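Local coordinates for protein myosin-I heavy chain (Dictyostelium discoideum, PDB 5EJR) that is an actin-based motor with ATPase activity that takes part in early phagocytosis and adhesion, represented here by its C-terminal MyTH4-FERM tail domain, at residues P402-L405 with K406-I410; L322-C325 with Q326-E330; T238-Q242 with Y243-Q247; A498-Y501 with Q502-S506. All blocks are in the same frame, centred on the assembly; numbering follows the deposited sequence. Where two conformers were deposited one is given.

Interaction 1: residues P402-L405 with K406-I410; sequences PEYL and KLMFI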
loop_
_atom_site.group_PDB
_atom_site.type_symbol
_atom_site.label_atom_id
_atom_site.label_comp_id
_atom_site.label_asym_id
_atom_site.label_seq_id
_atom_site.Cartn_x
_atom_site.Cartn_y
_atom_site.Cartn_z
ATOM N N PRO A 402 16.876 -32.595 -11.287
ATOM C CA PRO A 402 15.738 -31.748 -10.886
ATOM C C PRO A 402 15.771 -30.350 -11.514
ATOM O O PRO A 402 14.747 -29.867 -11.971
ATOM C CB PRO A 402 15.878 -31.675 -9.362
ATOM C CG PRO A 402 16.618 -32.935 -8.996
ATOM C CD PRO A 402 17.623 -33.066 -10.095
ATOM N N GLU A 403 16.958 -29.705 -11.582
ATOM C CA GLU A 403 17.063 -28.402 -12.249
ATOM C C GLU A 403 16.615 -28.469 -13.715
ATOM O O GLU A 403 15.928 -27.559 -14.190
ATOM C CB GLU A 403 18.514 -27.896 -12.210
ATOM C CG GLU A 403 18.634 -26.506 -12.792
ATOM C CD GLU A 403 19.969 -25.877 -12.492
ATOM O OE1 GLU A 403 20.108 -25.294 -11.394
ATOM O OE2 GLU A 403 20.863 -25.946 -13.364
ATOM N N TYR A 404 17.043 -29.507 -14.434
ATOM C CA TYR A 404 16.696 -29.617 -15.850
ATOM C C TYR A 404 15.207 -29.864 -16.066
ATOM O O TYR A 404 14.650 -29.387 -17.057
ATOM C CB TYR A 404 17.562 -30.645 -16.566
ATOM C CG TYR A 404 17.402 -30.614 -18.063
ATOM C CD1 TYR A 404 18.020 -29.626 -18.834
ATOM C CD2 TYR A 404 16.585 -31.533 -18.713
ATOM C CE1 TYR A 404 17.856 -29.586 -20.219
ATOM C CE2 TYR A 404 16.430 -31.514 -20.095
ATOM C CZ TYR A 404 17.048 -30.529 -20.841
ATOM O OH TYR A 404 16.843 -30.519 -22.197
ATOM N N LEU A 405 14.560 -30.587 -15.134
ATOM C CA LEU A 405 13.119 -30.834 -15.195
ATOM C C LEU A 405 12.333 -29.523 -14.950
ATOM O O LEU A 405 11.313 -29.285 -15.590
ATOM C CB LEU A 405 12.718 -31.900 -14.175
ATOM C CG LEU A 405 13.130 -33.366 -14.452
ATOM C CD1 LEU A 405 12.925 -34.216 -13.179
ATOM C CD2 LEU A 405 12.358 -33.969 -15.654
ATOM N N LYS A 406 12.831 -28.666 -14.075
ATOM C CA LYS A 406 12.205 -27.384 -13.781
ATOM C C LYS A 406 12.279 -26.457 -15.024
ATOM O O LYS A 406 11.273 -25.836 -15.382
ATOM C CB LYS A 406 12.814 -26.744 -12.513
ATOM C CG LYS A 406 12.529 -27.540 -11.214
ATOM C CD LYS A 406 13.270 -26.961 -10.029
ATOM C CE LYS A 406 13.265 -27.904 -8.855
ATOM N NZ LYS A 406 13.932 -27.316 -7.676
ATOM N N LEU A 407 13.412 -26.508 -15.754
ATOM C CA LEU A 407 13.609 -25.727 -16.982
ATOM C C LEU A 407 12.703 -26.233 -18.094
ATOM O O LEU A 407 12.170 -25.427 -18.851
ATOM C CB LEU A 407 15.092 -25.787 -17.443
ATOM C CG LEU A 407 16.125 -25.076 -16.558
ATOM C CD1 LEU A 407 17.548 -25.518 -16.898
ATOM C CD2 LEU A 407 16.045 -23.589 -16.718
ATOM N N MET A 408 12.511 -27.572 -18.174
ATOM C CA MET A 408 11.665 -28.243 -19.168
ATOM C C MET A 408 10.209 -27.846 -18.903
ATOM O O MET A 408 9.460 -27.596 -19.842
ATOM C CB MET A 408 11.781 -29.777 -19.023
ATOM C CG MET A 408 12.977 -30.396 -19.687
ATOM S SD MET A 408 13.060 -32.197 -19.349
ATOM C CE MET A 408 11.696 -32.802 -20.350
ATOM N N PHE A 409 9.805 -27.859 -17.628
ATOM C CA PHE A 409 8.447 -27.465 -17.229
ATOM C C PHE A 409 8.197 -25.998 -17.643
ATOM O O PHE A 409 7.217 -25.717 -18.322
ATOM C CB PHE A 409 8.266 -27.646 -15.714
ATOM C CG PHE A 409 7.038 -26.959 -15.152
ATOM C CD1 PHE A 409 5.757 -27.365 -15.523
ATOM C CD2 PHE A 409 7.162 -25.863 -14.304
ATOM C CE1 PHE A 409 4.624 -26.720 -15.008
ATOM C CE2 PHE A 409 6.031 -25.215 -13.801
ATOM C CZ PHE A 409 4.771 -25.637 -14.172
ATOM N N ILE A 410 9.131 -25.083 -17.293
ATOM C CA ILE A 410 8.976 -23.675 -17.670
ATOM C C ILE A 410 8.941 -23.513 -19.191
ATOM O O ILE A 410 8.112 -22.776 -19.680
ATOM C CB ILE A 410 10.033 -22.763 -17.002
ATOM C CG1 ILE A 410 9.909 -22.844 -15.454
ATOM C CG2 ILE A 410 9.876 -21.327 -17.515
ATOM C CD1 ILE A 410 11.168 -22.495 -14.631
#

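Interaction 2: residues L322-C325 with Q326-E330; sequences LTYC and QIRDE. With EDO (1,2-ethanediol), chain H.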
loop_
_atom_site.group_PDB
_atom_site.type_symbol
_atom_site.label_atom_id
_atom_site.label_comp_id
_atom_site.label_asym_id
_atom_site.label_seq_id
_atom_site.Cartn_x
_atom_site.Cartn_y
_atom_site.Cartn_z
ATOM N N LEU A 322 12.256 -19.650 -6.678
ATOM C CA LEU A 322 11.050 -18.855 -6.484
ATOM C C LEU A 322 10.273 -18.725 -7.770
ATOM O O LEU A 322 9.045 -18.741 -7.744
ATOM C CB LEU A 322 11.346 -17.485 -5.916
ATOM C CG LEU A 322 11.726 -17.427 -4.454
ATOM C CD1 LEU A 322 12.186 -16.017 -4.098
ATOM C CD2 LEU A 322 10.555 -17.874 -3.534
ATOM N N THR A 323 10.995 -18.632 -8.901
ATOM C CA THR A 323 10.373 -18.552 -10.224
ATOM C C THR A 323 9.648 -19.836 -10.554
ATOM O O THR A 323 8.497 -19.776 -10.993
ATOM C CB THR A 323 11.409 -18.183 -11.292
ATOM O OG1 THR A 323 11.990 -16.938 -10.913
ATOM C CG2 THR A 323 10.779 -18.052 -12.684
ATOM N N TYR A 324 10.338 -20.986 -10.402
ATOM C CA TYR A 324 9.750 -22.287 -10.695
ATOM C C TYR A 324 8.472 -22.461 -9.844
ATOM O O TYR A 324 7.426 -22.792 -10.389
ATOM C CB TYR A 324 10.769 -23.433 -10.441
ATOM C CG TYR A 324 10.070 -24.772 -10.301
ATOM C CD1 TYR A 324 9.418 -25.359 -11.385
ATOM C CD2 TYR A 324 9.991 -25.410 -9.067
ATOM C CE1 TYR A 324 8.739 -26.563 -11.250
ATOM C CE2 TYR A 324 9.277 -26.596 -8.913
ATOM C CZ TYR A 324 8.628 -27.150 -10.000
ATOM O OH TYR A 324 7.970 -28.334 -9.848
ATOM N N CYS A 325 8.590 -22.232 -8.525
ATOM C CA CYS A 325 7.524 -22.294 -7.527
ATOM C C CYS A 325 6.318 -21.419 -7.943
ATOM O O CYS A 325 5.183 -21.870 -7.839
ATOM C CB CYS A 325 8.074 -21.898 -6.158
ATOM S SG CYS A 325 6.881 -22.006 -4.799
ATOM N N GLN A 326 6.571 -20.203 -8.473
ATOM C CA GLN A 326 5.515 -19.261 -8.900
ATOM C C GLN A 326 4.786 -19.763 -10.149
ATOM O O GLN A 326 3.565 -19.710 -10.180
ATOM C CB GLN A 326 6.086 -17.849 -9.136
ATOM C CG GLN A 326 5.036 -16.838 -9.557
ATOM C CD GLN A 326 5.630 -15.461 -9.615
ATOM O OE1 GLN A 326 6.299 -15.021 -8.695
ATOM N NE2 GLN A 326 5.427 -14.775 -10.710
ATOM N N ILE A 327 5.520 -20.265 -11.144
ATOM C CA ILE A 327 4.902 -20.752 -12.390
ATOM C C ILE A 327 4.112 -22.042 -12.098
ATOM O O ILE A 327 3.037 -22.234 -12.657
ATOM C CB ILE A 327 5.984 -20.957 -13.477
ATOM C CG1 ILE A 327 6.660 -19.581 -13.799
ATOM C CG2 ILE A 327 5.367 -21.581 -14.758
ATOM C CD1 ILE A 327 8.076 -19.746 -14.391
ATOM N N ARG A 328 4.663 -22.911 -11.235
ATOM C CA ARG A 328 4.014 -24.170 -10.840
ATOM C C ARG A 328 2.691 -23.860 -10.135
ATOM O O ARG A 328 1.694 -24.503 -10.430
ATOM C CB ARG A 328 4.903 -25.022 -9.914
ATOM C CG ARG A 328 4.443 -26.503 -9.908
ATOM C CD ARG A 328 4.996 -27.223 -8.685
ATOM N NE ARG A 328 4.758 -28.673 -8.720
ATOM C CZ ARG A 328 3.663 -29.266 -8.233
ATOM N NH1 ARG A 328 2.682 -28.543 -7.713
ATOM N NH2 ARG A 328 3.541 -30.591 -8.277
ATOM N N ASP A 329 2.682 -22.856 -9.243
ATOM C CA ASP A 329 1.485 -22.427 -8.506
ATOM C C ASP A 329 0.406 -21.899 -9.434
ATOM O O ASP A 329 -0.783 -22.240 -9.274
ATOM C CB ASP A 329 1.852 -21.415 -7.417
ATOM C CG ASP A 329 0.642 -20.900 -6.669
ATOM O OD1 ASP A 329 0.166 -21.608 -5.759
ATOM O OD2 ASP A 329 0.152 -19.804 -7.020
ATOM N N GLU A 330 0.815 -21.089 -10.445
ATOM C CA GLU A 330 -0.112 -20.539 -11.447
ATOM C C GLU A 330 -0.699 -21.675 -12.287
ATOM O O GLU A 330 -1.902 -21.650 -12.621
ATOM C CB GLU A 330 0.627 -19.533 -12.358
ATOM C CG GLU A 330 0.941 -18.247 -11.616
ATOM C CD GLU A 330 1.964 -17.366 -12.311
ATOM O OE1 GLU A 330 1.991 -16.152 -12.019
ATOM O OE2 GLU A 330 2.765 -17.887 -13.118
HETATM C C1 EDO H . 4.565 -16.065 -15.721
HETATM O O1 EDO H . 3.571 -15.092 -15.962
HETATM C C2 EDO H . 5.198 -16.075 -14.295
HETATM O O2 EDO H . 4.353 -15.662 -13.237
HETATM O O HOH W 1 8.010 -16.117 -6.579
#

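Interaction 3: residues T238-Q242 with Y243-Q247; sequences TVCRQ and YGISQ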
loop_
_atom_site.group_PDB
_atom_site.type_symbol
_atom_site.label_atom_id
_atom_site.label_comp_id
_atom_site.label_asym_id
_atom_site.label_seq_id
_atom_site.Cartn_x
_atom_site.Cartn_y
_atom_site.Cartn_z
ATOM N N THR A 238 14.536 -5.161 0.749
ATOM C CA THR A 238 14.968 -5.742 2.018
ATOM C C THR A 238 14.520 -7.198 2.163
ATOM O O THR A 238 15.365 -8.042 2.450
ATOM C CB THR A 238 14.554 -4.859 3.234
ATOM O OG1 THR A 238 13.142 -4.952 3.470
ATOM C CG2 THR A 238 14.966 -3.397 3.072
ATOM N N VAL A 239 13.224 -7.517 1.943
ATOM C CA VAL A 239 12.797 -8.922 2.099
ATOM C C VAL A 239 13.483 -9.845 1.109
ATOM O O VAL A 239 13.732 -10.995 1.437
ATOM C CB VAL A 239 11.287 -9.222 2.136
ATOM C CG1 VAL A 239 10.669 -8.829 3.457
ATOM C CG2 VAL A 239 10.538 -8.643 0.927
ATOM N N CYS A 240 13.743 -9.355 -0.113
ATOM C CA CYS A 240 14.397 -10.154 -1.144
ATOM C C CYS A 240 15.837 -10.464 -0.772
ATOM O O CYS A 240 16.261 -11.593 -0.967
ATOM C CB CYS A 240 14.258 -9.512 -2.520
ATOM S SG CYS A 240 12.582 -9.663 -3.206
ATOM N N ARG A 241 16.558 -9.482 -0.171
ATOM C CA ARG A 241 17.919 -9.651 0.352
ATOM C C ARG A 241 17.920 -10.668 1.508
ATOM O O ARG A 241 18.787 -11.538 1.542
ATOM C CB ARG A 241 18.500 -8.323 0.837
ATOM C CG ARG A 241 19.277 -7.568 -0.219
ATOM C CD ARG A 241 19.560 -6.131 0.193
ATOM N NE ARG A 241 20.029 -5.317 -0.936
ATOM C CZ ARG A 241 19.243 -4.790 -1.875
ATOM N NH1 ARG A 241 17.936 -4.995 -1.849
ATOM N NH2 ARG A 241 19.766 -4.072 -2.859
ATOM N N GLN A 242 16.928 -10.582 2.417
ATOM C CA GLN A 242 16.760 -11.520 3.538
ATOM C C GLN A 242 16.537 -12.952 3.037
ATOM O O GLN A 242 17.105 -13.897 3.578
ATOM C CB GLN A 242 15.570 -11.102 4.410
ATOM C CG GLN A 242 15.908 -10.018 5.414
ATOM C CD GLN A 242 14.728 -9.715 6.295
ATOM O OE1 GLN A 242 14.359 -10.497 7.185
ATOM N NE2 GLN A 242 14.102 -8.579 6.057
ATOM N N TYR A 243 15.705 -13.111 2.002
ATOM C CA TYR A 243 15.435 -14.421 1.409
ATOM C C TYR A 243 16.667 -15.032 0.733
ATOM O O TYR A 243 16.765 -16.248 0.636
ATOM C CB TYR A 243 14.267 -14.316 0.422
ATOM C CG TYR A 243 13.596 -15.642 0.161
ATOM C CD1 TYR A 243 12.603 -16.121 1.009
ATOM C CD2 TYR A 243 13.938 -16.414 -0.945
ATOM C CE1 TYR A 243 11.984 -17.344 0.777
ATOM C CE2 TYR A 243 13.346 -17.655 -1.173
ATOM C CZ TYR A 243 12.355 -18.109 -0.316
ATOM O OH TYR A 243 11.706 -19.289 -0.572
ATOM N N GLY A 244 17.597 -14.190 0.291
ATOM C CA GLY A 244 18.816 -14.639 -0.362
ATOM C C GLY A 244 18.846 -14.416 -1.866
ATOM O O GLY A 244 19.717 -14.973 -2.531
ATOM N N ILE A 245 17.905 -13.605 -2.430
ATOM C CA ILE A 245 17.883 -13.309 -3.868
ATOM C C ILE A 245 19.117 -12.413 -4.117
ATOM O O ILE A 245 19.376 -11.527 -3.299
ATOM C CB ILE A 245 16.539 -12.613 -4.249
ATOM C CG1 ILE A 245 15.329 -13.574 -4.051
ATOM C CG2 ILE A 245 16.572 -12.014 -5.675
ATOM C CD1 ILE A 245 13.969 -12.889 -3.884
ATOM N N SER A 246 19.896 -12.684 -5.190
ATOM C CA SER A 246 21.088 -11.918 -5.496
ATOM C C SER A 246 20.743 -10.510 -5.874
ATOM O O SER A 246 19.656 -10.248 -6.391
ATOM C CB SER A 246 21.929 -12.574 -6.592
ATOM O OG SER A 246 21.488 -12.205 -7.891
ATOM N N GLN A 247 21.708 -9.608 -5.660
ATOM C CA GLN A 247 21.572 -8.183 -5.928
ATOM C C GLN A 247 20.982 -7.883 -7.295
ATOM O O GLN A 247 20.029 -7.115 -7.379
ATOM C CB GLN A 247 22.931 -7.468 -5.712
ATOM C CG GLN A 247 23.061 -6.050 -6.329
ATOM C CD GLN A 247 21.996 -5.076 -5.886
ATOM O OE1 GLN A 247 21.523 -5.093 -4.742
ATOM N NE2 GLN A 247 21.560 -4.238 -6.812
#

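Interaction 4: residues A498-Y501 with Q502-S506; sequences ASVY and QFYSS. With EDO (1,2-ethanediol), chain E.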
loop_
_atom_site.group_PDB
_atom_site.type_symbol
_atom_site.label_atom_id
_atom_site.label_comp_id
_atom_site.label_asym_id
_atom_site.label_seq_id
_atom_site.Cartn_x
_atom_site.Cartn_y
_atom_site.Cartn_z
ATOM N N ALA A 498 2.468 2.688 -14.717
ATOM C CA ALA A 498 3.658 3.468 -15.100
ATOM C C ALA A 498 4.954 2.723 -14.721
ATOM O O ALA A 498 5.882 2.680 -15.503
ATOM C CB ALA A 498 3.626 4.831 -14.415
ATOM N N SER A 499 5.012 2.132 -13.525
ATOM C CA SER A 499 6.200 1.406 -13.082
ATOM C C SER A 499 6.489 0.167 -14.005
ATOM O O SER A 499 7.623 -0.021 -14.451
ATOM C CB SER A 499 6.037 0.995 -11.616
ATOM O OG SER A 499 6.734 -0.205 -11.317
ATOM N N VAL A 500 5.461 -0.650 -14.299
ATOM C CA VAL A 500 5.618 -1.832 -15.173
ATOM C C VAL A 500 5.961 -1.396 -16.596
ATOM O O VAL A 500 6.918 -1.911 -17.187
ATOM C CB VAL A 500 4.369 -2.746 -15.108
ATOM C CG1 VAL A 500 4.439 -3.858 -16.150
ATOM C CG2 VAL A 500 4.221 -3.331 -13.714
ATOM N N TYR A 501 5.181 -0.460 -17.165
ATOM C CA TYR A 501 5.487 0.048 -18.502
ATOM C C TYR A 501 6.940 0.653 -18.555
ATOM O O TYR A 501 7.695 0.301 -19.443
ATOM C CB TYR A 501 4.438 1.094 -18.975
ATOM C CG TYR A 501 4.740 1.625 -20.364
ATOM C CD1 TYR A 501 5.633 2.674 -20.550
ATOM C CD2 TYR A 501 4.194 1.026 -21.494
ATOM C CE1 TYR A 501 5.979 3.111 -21.828
ATOM C CE2 TYR A 501 4.518 1.466 -22.771
ATOM C CZ TYR A 501 5.423 2.502 -22.933
ATOM O OH TYR A 501 5.733 2.964 -24.190
ATOM N N GLN A 502 7.314 1.534 -17.630
ATOM C CA GLN A 502 8.672 2.120 -17.641
ATOM C C GLN A 502 9.767 1.037 -17.635
ATOM O O GLN A 502 10.695 1.102 -18.447
ATOM C CB GLN A 502 8.875 3.107 -16.466
ATOM C CG GLN A 502 10.320 3.637 -16.283
ATOM C CD GLN A 502 10.902 4.392 -17.470
ATOM O OE1 GLN A 502 12.120 4.402 -17.679
ATOM N NE2 GLN A 502 10.071 5.085 -18.247
ATOM N N PHE A 503 9.619 0.025 -16.774
ATOM C CA PHE A 503 10.629 -1.041 -16.664
ATOM C C PHE A 503 10.857 -1.763 -17.962
ATOM O O PHE A 503 12.005 -1.871 -18.401
ATOM C CB PHE A 503 10.329 -2.038 -15.527
ATOM C CG PHE A 503 11.436 -3.054 -15.316
ATOM C CD1 PHE A 503 11.492 -4.222 -16.077
ATOM C CD2 PHE A 503 12.429 -2.835 -14.374
ATOM C CE1 PHE A 503 12.524 -5.145 -15.896
ATOM C CE2 PHE A 503 13.462 -3.763 -14.195
ATOM C CZ PHE A 503 13.495 -4.912 -14.949
ATOM N N TYR A 504 9.785 -2.248 -18.577
ATOM C CA TYR A 504 9.905 -3.019 -19.814
ATOM C C TYR A 504 10.285 -2.194 -21.043
ATOM O O TYR A 504 11.113 -2.637 -21.849
ATOM C CB TYR A 504 8.615 -3.786 -20.068
ATOM C CG TYR A 504 8.457 -5.101 -19.329
ATOM C CD1 TYR A 504 9.428 -6.099 -19.422
ATOM C CD2 TYR A 504 7.281 -5.398 -18.648
ATOM C CE1 TYR A 504 9.247 -7.343 -18.810
ATOM C CE2 TYR A 504 7.071 -6.648 -18.074
ATOM C CZ TYR A 504 8.050 -7.622 -18.168
ATOM O OH TYR A 504 7.817 -8.846 -17.593
ATOM N N SER A 505 9.664 -1.004 -21.211
ATOM C CA SER A 505 9.937 -0.168 -22.374
ATOM C C SER A 505 11.359 0.384 -22.356
ATOM O O SER A 505 11.910 0.612 -23.421
ATOM C CB SER A 505 8.926 0.972 -22.477
ATOM O OG SER A 505 9.151 1.948 -21.479
ATOM N N SER A 506 11.941 0.614 -21.166
ATOM C CA SER A 506 13.270 1.218 -21.054
ATOM C C SER A 506 14.420 0.273 -21.430
ATOM O O SER A 506 15.566 0.723 -21.516
ATOM C CB SER A 506 13.480 1.821 -19.670
ATOM O OG SER A 506 13.585 0.821 -18.669
HETATM C C1 EDO E . 5.567 -3.469 -10.211
HETATM O O1 EDO E . 5.805 -4.331 -9.092
HETATM C C2 EDO E . 4.721 -2.216 -9.762
HETATM O O2 EDO E . 5.607 -1.307 -9.121
#

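Interaction 1: residues P402-L405 with K406-I410
The aromatic ring of Y404 meets the thioether of M408 one helical turn on, and the sulfur approaches it obliquely. M408 SD sits 4.5 Å from the centroid of the Y404 ring, 58° off its normal, in a Met-aromatic contact. Within the ring, Y404 CE2 is 3.5 Å from M408 SD. With CG anti to the backbone N (chi1 -170°), the Y404 ring lies where the bent end of M408 can reach it. The same sulfur also meets L405, whose CD2 is 4.2 Å from M408 SD. Beneath these side chains run the i to i+4 bonds of the helix, among them M408 N to Y404 O at 3.0 Å. K406 extends back along the helix, its CG 3.3 Å from P402 O. L405 and F409 pack on helix 341-355, while L407 and I410 touch F320. With an alanine in place of Y404, M408 SD would probably lose its aromatic neighbour and the thioether be freer to turn. On this first part of helix 402-416, in the FERM central lobe, a partly exposed flank is thus held by sulfur-aromatic contact, while the charge of K406 is met by a salt bridge to E321 of helix 317-332.

Interaction 2: residues L322-C325 with Q326-E330
Q326 begins the second half of this helical contact by bonding back to L322, its N 3.0 Å from L322 O. Its extended side chain carries OE1 to a water that also donates to L322 O, while OE1 accepts from the backbone N of R296. Q326 NE2 donates to O2 of a bound ethanediol, probably from the crystallisation liquor, at 2.9 Å. Next, I327 lies alongside T323, its CD1 3.6 Å from T323 CG2, and it also packs on F409 and I410 of helix 402-416. R328 runs beside Y324 in the same direction, its CD 3.4 Å from Y324 OH. The hydroxyl lies at the edge of the guanidinium, whose plane stands 78° from the ring. D329 N reaches back to C325 O at 3.0 Å. E330 OE1 and OE2 each lie 2.7 Å from ethanediol O2, and the carboxylate also forms a salt bridge with R295 and a hydrogen bond with Y336. A glutamine in place of E330 would probably leave R295 without its countercharge. R328 NH2, D329 and E330 thus find partners in Q371 O, K333 and R295, and E330, facing an arginine and a hydroxyl, probably stays ionised.

Interaction 3: residues T238-Q242 with Y243-Q247
I245 folds back over the end of helix 232-243 and touches C240, and its side chain can be followed outward from the backbone. CB lies 3.4 Å from C240 O, the carbonyl that also accepts the backbone N of I245. CG1, anti to the carbonyl carbon, passes the same oxygen at a slightly greater distance, and with chi2 extended (158°) CD1 then reaches the thiol. There CD1 of I245 meets C240 SG at 3.6 Å and C240 CB at nearly the same separation, closing an apolar patch that I250 extends. L322 and I318 of helix 317-332 also pack against I245.

The backbone beneath is a Schellman motif. I245 N donates to C240 O at 3.0 Å, and G244 N makes a weak bond to R241 O at 3.2 Å. G244 is the C-prime residue, with a phi of 106° at which a CB would be jammed against the preceding carbonyl oxygen. Just before it, Y243 N still bonds helically to V239 O at 2.9 Å. The Y243 ring leads away to stack with F216, and its hydroxyl bonds to D218.

On the exposed side R241 and Q247 run alongside each other, their guanidinium and amide planes 52° apart. R241 NH2 stands 2.8 Å from Q247 OE1, while R241 NH1 bonds to D237 O. I245 and C240, the C'' and C3 residues, make the hydrophobic contact that accompanies a Schellman motif: C240 O and, weakly, R241 O find backbone donors as the chain reverses, and the isoleucine is turned into the ubiquitin-like lobe's border with the central lobe.

Interaction 4: residues A498-Y501 with Q502-S506
The carbonyl oxygen of Y501 is gripped twice by one residue, S505, which gives it both its backbone N and its hydroxyl. This happens toward the C-terminal end of helix 494-505, the C-terminal helix of the PTB-like (PH-fold) lobe of the FERM domain. The backbone bond, S505 N to Y501 O, is 3.0 Å long and close to the line of the carbonyl. S505 OG donates from above the carbonyl plane, 40° out of it. With OG between the backbone N and the carbonyl carbon (chi1 72°), the hydroxyl is directed back at the preceding turn.

The same serine covers a face of the Y501 ring in a CH-pi contact, its CB 4.1 Å from the ring centroid and 27° off the normal. F461 meets that ring edge-to-face, and V467 also touches the Y501 side chain. On another side of the helix V500 and Y504 lie side by side, with V500 CG1 4.1 Å from Y504 CD2, and both rest on I440 of strand 435-440. Y504 OH bonds to F299 N, and F503 stacks on F298, so this helix packs both on its own lobe's sheet and on the chain just after strand 290-296. Farther back on the helix, S499 carries a bound ethanediol that also bonds to E270 N and R297 NE: S499 OG lies 2.7 Å from ethanediol O2.

Overall arrangement
All four contacts are local, each within a helix or at its end, and they follow one another in series without nesting or crossing. From the N terminus, interaction 3 comes first, ending helix 232-243 and turning the chain into the loop before strand 253-259. Interaction 2 follows on helix 317-332 and touches interaction 3 through L322, which meets Y243 and I245, joining the ubiquitin-like lobe to the central lobe. Interaction 1, on helix 402-416, packs against interaction 2 through F409, K406 and I410, pairing two central-lobe helices, with centres about 12 Å apart. Interaction 4 belongs to the PTB-like lobe and touches none of the others; its nearest atoms are about 9 Å from interaction 2.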